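PDB 6FOP: glycoside hydrolase family 81, which probably hydrolyses beta-1,3-glucans such as laminarin as part of the cellulosome of Clostridium thermocellum. Local coordinates for residues 490-495 / 574-579. Residues are numbered along the deposited sequence; the frame is centred on the assembly and turned at random.
Sequences NQASSS and HGINFL. Unlike the reference sequence in segment 490-495: Ala492 (reference Glu). With NI (nickel (II) ion), chain B.
The side-chain amide of Asn577 lies across the backbone of residues 492-494, where strand 490-491 gives way, through the N-cap Ser493, to helix 494-511 in the C-terminal family 81 domain, an (alpha/alpha)6 barrel of the six-hairpin clan. Asparagine suits this place because one short side chain carries both an acceptor and a donor. Asn577 OD1 accepts two bonds from Ser494, one from its backbone N at 2.8 Å and one from its OG at 2.7 Å, while Asn577 ND2 donates to Ala492 O (3.1 Å) from well above that carbonyl's plane. The Ser494 N-H can only donate, so it and the ND2 bond set which way round the amide sits. Tyr551 OH also bonds to ND2, and Trp535 NE1 to Ala492 O.

As N-cap, Ser493 OG takes the backbone N of Glu496. With OG swung anti to its own N (chi1 -178°), Ser493 OG also donates to Ile576 O at 2.8 Å, almost straight down the C=O axis. A small hydroxyl that both accepts and donates thus ties the cap to the turn following helix 570-575. Beside it, Ala492 CB, the methyl of an engineered replacement for glutamate, lies 3.6 Å from Ile576 CD1. In helix 570-575, just before the turn, His574 NE2 binds nickel with His562, Glu601 and Glu605.

Ser495, in the first turn of the helix, points its CB at the turn; serine is short enough for Ser495 OG to enter there and donate to Leu579 O at 2.7 Å. Across the cluster, one water donates both to Ser494 OG and to Asn577 O, each at 2.8 Å.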
# COMPACT_ATOMS: atom_id res chain seq x y z
N ASN A 490 4.21 0.12 9.00
CA ASN A 490 5.20 -0.65 8.27
C ASN A 490 4.52 -1.50 7.22
O ASN A 490 3.36 -1.83 7.34
CB ASN A 490 6.03 -1.56 9.19
CG ASN A 490 5.24 -2.73 9.68
OD1 ASN A 490 5.15 -3.78 8.98
ND2 ASN A 490 4.66 -2.62 10.87
N GLN A 491 5.30 -1.86 6.21
CA GLN A 491 4.94 -3.00 5.35
C GLN A 491 6.25 -3.73 5.00
O GLN A 491 7.21 -3.10 4.55
CB GLN A 491 4.16 -2.62 4.08
CG GLN A 491 3.86 -3.85 3.21
CD GLN A 491 2.85 -3.57 2.14
OE1 GLN A 491 1.65 -3.84 2.33
NE2 GLN A 491 3.30 -3.01 1.01
N ALA A 492 6.23 -5.05 5.19
CA ALA A 492 7.35 -5.93 4.76
C ALA A 492 7.04 -6.45 3.35
O ALA A 492 7.58 -5.94 2.37
CB ALA A 492 7.60 -7.01 5.80
N SER A 493 6.09 -7.38 3.23
CA SER A 493 5.81 -8.00 1.95
C SER A 493 4.92 -7.16 1.04
O SER A 493 3.67 -7.25 1.07
CB SER A 493 5.18 -9.37 2.12
OG SER A 493 4.96 -9.97 0.82
N SER A 494 5.54 -6.37 0.16
CA SER A 494 4.79 -5.68 -0.88
C SER A 494 4.14 -6.66 -1.87
O SER A 494 3.11 -6.37 -2.46
CB SER A 494 5.64 -4.66 -1.65
OG SER A 494 6.68 -5.29 -2.38
N SER A 495 4.78 -7.81 -2.06
CA SER A 495 4.25 -8.81 -2.99
C SER A 495 2.96 -9.43 -2.48
O SER A 495 2.08 -9.75 -3.30
CB SER A 495 5.34 -9.84 -3.30
OG SER A 495 6.05 -10.25 -2.12
N HIS A 574 15.15 -11.43 1.20
CA HIS A 574 14.86 -11.01 -0.18
C HIS A 574 13.52 -11.60 -0.68
O HIS A 574 12.72 -10.89 -1.32
CB HIS A 574 16.03 -11.44 -1.08
CG HIS A 574 17.19 -10.50 -1.03
ND1 HIS A 574 17.61 -9.77 -2.11
CD2 HIS A 574 17.96 -10.11 0.00
CE1 HIS A 574 18.61 -9.00 -1.76
NE2 HIS A 574 18.85 -9.19 -0.49
N GLY A 575 13.27 -12.87 -0.35
CA GLY A 575 12.12 -13.58 -0.90
C GLY A 575 10.77 -13.08 -0.43
O GLY A 575 9.76 -13.29 -1.14
N ILE A 576 10.69 -12.45 0.75
CA ILE A 576 9.40 -11.96 1.21
C ILE A 576 8.83 -10.86 0.33
O ILE A 576 7.66 -10.55 0.48
CB ILE A 576 9.38 -11.48 2.68
CG1 ILE A 576 10.32 -10.26 2.92
CG2 ILE A 576 9.70 -12.62 3.65
CD1 ILE A 576 9.74 -9.26 3.90
N ASN A 577 9.64 -10.24 -0.54
CA ASN A 577 9.12 -9.26 -1.49
C ASN A 577 8.95 -9.80 -2.89
O ASN A 577 8.71 -9.06 -3.83
CB ASN A 577 9.92 -7.95 -1.42
CG ASN A 577 9.35 -7.04 -0.37
OD1 ASN A 577 8.28 -6.46 -0.57
ND2 ASN A 577 9.98 -7.01 0.81
N PHE A 578 9.11 -11.12 -3.02
CA PHE A 578 8.77 -11.81 -4.26
C PHE A 578 7.49 -12.62 -4.11
O PHE A 578 6.61 -12.58 -4.99
CB PHE A 578 9.89 -12.75 -4.72
CG PHE A 578 11.29 -12.15 -4.75
CD1 PHE A 578 11.52 -10.79 -4.92
CD2 PHE A 578 12.39 -12.97 -4.62
CE1 PHE A 578 12.80 -10.29 -4.91
CE2 PHE A 578 13.68 -12.47 -4.61
CZ PHE A 578 13.89 -11.12 -4.76
N LEU A 579 7.37 -13.38 -3.02
CA LEU A 579 6.27 -14.33 -2.92
C LEU A 579 4.97 -13.64 -2.47
O LEU A 579 5.00 -12.65 -1.71
CB LEU A 579 6.66 -15.50 -2.02
CG LEU A 579 6.64 -15.30 -0.51
CD1 LEU A 579 5.23 -15.47 0.07
CD2 LEU A 579 7.60 -16.30 0.13
NI NI B . 20.20 -8.09 0.62
O HOH W 1 7.16 -6.89 -4.67